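Local structure of alpha-catenin-like protein hmp-1 (Caenorhabditis elegans, 5H5M) at residues N212-T215 against Y216-A219; F123-T126 against R127-L130. The protein joins the cadherin–catenin complex of adherens junctions, binds beta-catenin and actin filaments, and is needed for body enclosure and elongation, the present chain being its M domain. One frame throughout, in Å; residues are numbered along the deposited sequence.

In the fold
Both contacts are local and lie mainly at the surface of the helical M domain, and each sends a buried side chain, Met-213 or Leu-130, into the packing between helices. Contact 1 is one turn in helix 207-233; contact 2 is the bend where helix 92-122 gives way to helix 128-137. The two meet where helix 128-137 packs on helix 207-233: Leu-130 packs on Met-213 and Lys-217, with CD1 of Leu-130 4.0 Å from CE of Met-213. Their chemistry follows their place. Mid-helix, the backbone amides are paired with carbonyls, and the side chains add a charge pair on the outer face; at the helix start, a carboxylate takes the amide bonds instead.

Contact 1 (N212-T215 against Y216-A219); sequences NMET and YKNA
From Asn-212 to Ala-219 the chain is plain alpha-helix, with Tyr-216, Lys-217, Asn-218 and Ala-219 each donating its amide to the carbonyl four residues earlier; the bond from Lys-217 N to Met-213 O is the shortest at 2.7 Å. Glu-214 and Lys-217 run side by side in the same direction, and their ends pair in a salt bridge between Glu-214 OE2 and Lys-217 NZ, 3.2 Å apart. The ammonium sits above the carboxylate plane, 49° out of it. Lys-217 reaches it with CG anti to its backbone N (chi1 168°) and an extended chain beyond, while Glu-214 bends at chi2. Lys-217 CD also comes within 3.8 Å of Glu-214 CD. With an alanine in place of Glu-214, the Lys-217 ammonium is likely to lose this mate and its long chain to swing more freely. At the other flank, the Asn-212 amide leans obliquely on the Tyr-216 ring, the planes 60° apart and OD1 of Asn-212 3.5 Å from CE2 of Tyr-216. The ring turns an edge to Asn-212 O, which lies 3.1 Å from Tyr-216 CD2. Thr-215 bonds back through OG1 to the Glu-211 carbonyl. Buried Met-213 packs on helices 173-202 and 128-137, whereas the charge pair, an acid and a lysine three residues on, lies on a partly exposed flank of the helix, where solvent probably weakens the attraction.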
loop_
_atom_site.group_PDB
_atom_site.type_symbol
_atom_site.label_atom_id
_atom_site.label_comp_id
_atom_site.label_asym_id
_atom_site.label_seq_id
_atom_site.Cartn_x
_atom_site.Cartn_y
_atom_site.Cartn_z
ATOM N N ASN A 212 4.388 30.627 11.771
ATOM C CA ASN A 212 4.643 29.437 12.574
ATOM C C ASN A 212 3.942 28.215 11.997
ATOM O O ASN A 212 4.487 27.114 12.021
ATOM C CB ASN A 212 4.211 29.652 14.026
ATOM C CG ASN A 212 4.372 28.399 14.872
ATOM O OD1 ASN A 212 5.468 28.089 15.343
ATOM N ND2 ASN A 212 3.277 27.675 15.071
ATOM N N MET A 213 2.734 28.409 11.477
ATOM C CA MET A 213 2.024 27.318 10.822
ATOM C C MET A 213 2.786 26.856 9.591
ATOM O O MET A 213 2.947 25.659 9.361
ATOM C CB MET A 213 0.605 27.732 10.420
ATOM C CG MET A 213 -0.211 26.567 9.871
ATOM S SD MET A 213 -0.561 25.348 11.157
ATOM C CE MET A 213 -0.444 23.809 10.258
ATOM N N GLU A 214 3.258 27.820 8.807
ATOM C CA GLU A 214 3.935 27.521 7.552
ATOM C C GLU A 214 5.271 26.827 7.791
ATOM O O GLU A 214 5.679 25.968 7.007
ATOM C CB GLU A 214 4.136 28.803 6.738
ATOM C CG GLU A 214 3.982 28.617 5.229
ATOM C CD GLU A 214 2.540 28.375 4.799
ATOM O OE1 GLU A 214 1.638 28.330 5.666
ATOM O OE2 GLU A 214 2.306 28.229 3.581
ATOM N N THR A 215 5.947 27.196 8.874
ATOM C CA THR A 215 7.190 26.538 9.252
ATOM C C THR A 215 6.937 25.057 9.545
ATOM O O THR A 215 7.674 24.184 9.081
ATOM C CB THR A 215 7.837 27.215 10.478
ATOM O OG1 THR A 215 8.320 28.510 10.104
ATOM C CG2 THR A 215 9.000 26.384 11.007
ATOM N N TYR A 216 5.882 24.784 10.306
ATOM C CA TYR A 216 5.497 23.414 10.627
ATOM C C TYR A 216 4.988 22.666 9.407
ATOM O O TYR A 216 5.268 21.478 9.237
ATOM C CB TYR A 216 4.436 23.398 11.731
ATOM C CG TYR A 216 5.039 23.432 13.111
ATOM C CD1 TYR A 216 5.387 22.258 13.764
ATOM C CD2 TYR A 216 5.291 24.639 13.751
ATOM C CE1 TYR A 216 5.953 22.283 15.023
ATOM C CE2 TYR A 216 5.859 24.675 15.008
ATOM C CZ TYR A 216 6.188 23.493 15.639
ATOM O OH TYR A 216 6.753 23.521 16.890
ATOM N N LYS A 217 4.233 23.366 8.568
ATOM C CA LYS A 217 3.699 22.787 7.341
ATOM C C LYS A 217 4.812 22.259 6.446
ATOM O O LYS A 217 4.761 21.122 5.985
ATOM C CB LYS A 217 2.869 23.821 6.582
ATOM C CG LYS A 217 2.502 23.415 5.166
ATOM C CD LYS A 217 2.101 24.636 4.353
ATOM C CE LYS A 217 1.832 24.282 2.902
ATOM N NZ LYS A 217 1.440 25.484 2.112
ATOM N N ASN A 218 5.820 23.091 6.217
ATOM C CA ASN A 218 6.913 22.737 5.322
ATOM C C ASN A 218 7.801 21.630 5.885
ATOM O O ASN A 218 8.248 20.754 5.146
ATOM C CB ASN A 218 7.748 23.977 5.001
ATOM C CG ASN A 218 6.978 24.993 4.178
ATOM O OD1 ASN A 218 6.173 24.630 3.320
ATOM N ND2 ASN A 218 7.211 26.272 4.445
ATOM N N ALA A 219 8.048 21.668 7.192
ATOM C CA ALA A 219 8.830 20.621 7.838
ATOM C C ALA A 219 8.110 19.282 7.719
ATOM O O ALA A 219 8.738 18.247 7.494
ATOM C CB ALA A 219 9.086 20.962 9.297
#

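Contact 2 (F123-T126 against R127-L130); sequences FLDT and RTPL
Asp-125 OD1 is held by two backbone amides of the following turn. Thr-128 N supplies the better bond, 3.2 Å to Asp-125 OD1 and nearly straight (169° at the hydrogen), although it arrives from above the carboxylate plane. Arg-127 N adds a weak one, 3.4 Å from the same OD1. The second carboxylate oxygen is used as well: Thr-128 OG1 donates to Asp-125 OD2 at 2.7 Å, meeting the syn lone pair on the side of the other oxygen. One carboxylate therefore takes both the amide and the hydroxyl of Thr-128, which leaves it little freedom to turn about its last bond. Two torsions bring this about. Asp-125 carries CG opposite its own N (chi1 -170°), swinging the group forward along the chain, and Thr-128 keeps OG1 beside its backbone N, so that both its donors face the acid. Pro-129 has no amide hydrogen to satisfy, and its CD rests 3.6 Å from the carbonyl O of Asp-125. Around the bend, Arg-127 makes a cation-pi contact with Phe-221, and Thr-126 leans on Val-224, both of helix 207-233. A negative group placed at the start of helix 128-137 would probably also be favoured by the helix dipole. An aspartate just ahead of the first turn, accepting from amides two and three residues on, is the classic side-chain N-terminal cap, and here it caps the turn leading into helix 128-137.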
loop_
_atom_site.group_PDB
_atom_site.type_symbol
_atom_site.label_atom_id
_atom_site.label_comp_id
_atom_site.label_asym_id
_atom_site.label_seq_id
_atom_site.Cartn_x
_atom_site.Cartn_y
_atom_site.Cartn_z
ATOM N N PHE A 123 -1.020 6.322 1.642
ATOM C CA PHE A 123 -0.254 7.352 0.946
ATOM C C PHE A 123 -0.905 7.829 -0.350
ATOM O O PHE A 123 -0.260 8.496 -1.159
ATOM C CB PHE A 123 1.166 6.844 0.663
ATOM C CG PHE A 123 1.994 6.664 1.906
ATOM C CD1 PHE A 123 1.876 5.513 2.673
ATOM C CD2 PHE A 123 2.871 7.655 2.321
ATOM C CE1 PHE A 123 2.623 5.350 3.831
ATOM C CE2 PHE A 123 3.623 7.499 3.476
ATOM C CZ PHE A 123 3.498 6.345 4.234
ATOM N N LEU A 124 -2.181 7.507 -0.544
ATOM C CA LEU A 124 -2.879 7.953 -1.748
ATOM C C LEU A 124 -3.140 9.459 -1.721
ATOM O O LEU A 124 -3.368 10.067 -2.763
ATOM C CB LEU A 124 -4.195 7.182 -1.945
ATOM C CG LEU A 124 -5.448 7.374 -1.080
ATOM C CD1 LEU A 124 -6.269 8.583 -1.507
ATOM C CD2 LEU A 124 -6.309 6.118 -1.152
ATOM N N ASP A 125 -3.110 10.057 -0.534
ATOM C CA ASP A 125 -3.326 11.496 -0.407
ATOM C C ASP A 125 -2.702 12.036 0.872
ATOM O O ASP A 125 -3.355 12.104 1.913
ATOM C CB ASP A 125 -4.822 11.819 -0.444
ATOM C CG ASP A 125 -5.099 13.310 -0.549
ATOM O OD1 ASP A 125 -4.134 14.103 -0.596
ATOM O OD2 ASP A 125 -6.288 13.687 -0.604
ATOM N N THR A 126 -1.438 12.431 0.783
ATOM C CA THR A 126 -0.698 12.899 1.950
ATOM C C THR A 126 -0.708 14.423 2.085
ATOM O O THR A 126 -0.128 14.971 3.023
ATOM C CB THR A 126 0.764 12.418 1.910
ATOM O OG1 THR A 126 1.376 12.864 0.694
ATOM C CG2 THR A 126 0.830 10.904 1.985
ATOM N N ARG A 127 -1.366 15.107 1.155
ATOM C CA ARG A 127 -1.396 16.566 1.190
ATOM C C ARG A 127 -2.683 17.129 1.791
ATOM O O ARG A 127 -2.633 17.991 2.670
ATOM C CB ARG A 127 -1.190 17.145 -0.217
ATOM C CG ARG A 127 -0.133 18.242 -0.253
ATOM C CD ARG A 127 -0.121 19.038 -1.554
ATOM N NE ARG A 127 0.459 20.370 -1.363
ATOM C CZ ARG A 127 1.759 20.619 -1.218
ATOM N NH1 ARG A 127 2.643 19.629 -1.246
ATOM N NH2 ARG A 127 2.179 21.868 -1.049
ATOM N N THR A 128 -3.826 16.629 1.329
ATOM C CA THR A 128 -5.127 17.203 1.684
ATOM C C THR A 128 -5.435 17.335 3.186
ATOM O O THR A 128 -5.938 18.379 3.604
ATOM C CB THR A 128 -6.274 16.396 1.028
ATOM O OG1 THR A 128 -6.065 16.326 -0.388
ATOM C CG2 THR A 128 -7.620 17.051 1.296
ATOM N N PRO A 129 -5.146 16.300 4.002
ATOM C CA PRO A 129 -5.511 16.447 5.418
ATOM C C PRO A 129 -4.888 17.664 6.108
ATOM O O PRO A 129 -5.569 18.314 6.900
ATOM C CB PRO A 129 -4.989 15.155 6.051
ATOM C CG PRO A 129 -4.987 14.169 4.943
ATOM C CD PRO A 129 -4.621 14.949 3.714
ATOM N N LEU A 130 -3.626 17.965 5.810
ATOM C CA LEU A 130 -2.968 19.121 6.411
ATOM C C LEU A 130 -3.458 20.424 5.785
ATOM O O LEU A 130 -3.626 21.427 6.477
ATOM C CB LEU A 130 -1.448 19.016 6.274
ATOM C CG LEU A 130 -0.675 20.165 6.926
ATOM C CD1 LEU A 130 -1.116 20.347 8.370
ATOM C CD2 LEU A 130 0.828 19.935 6.848
#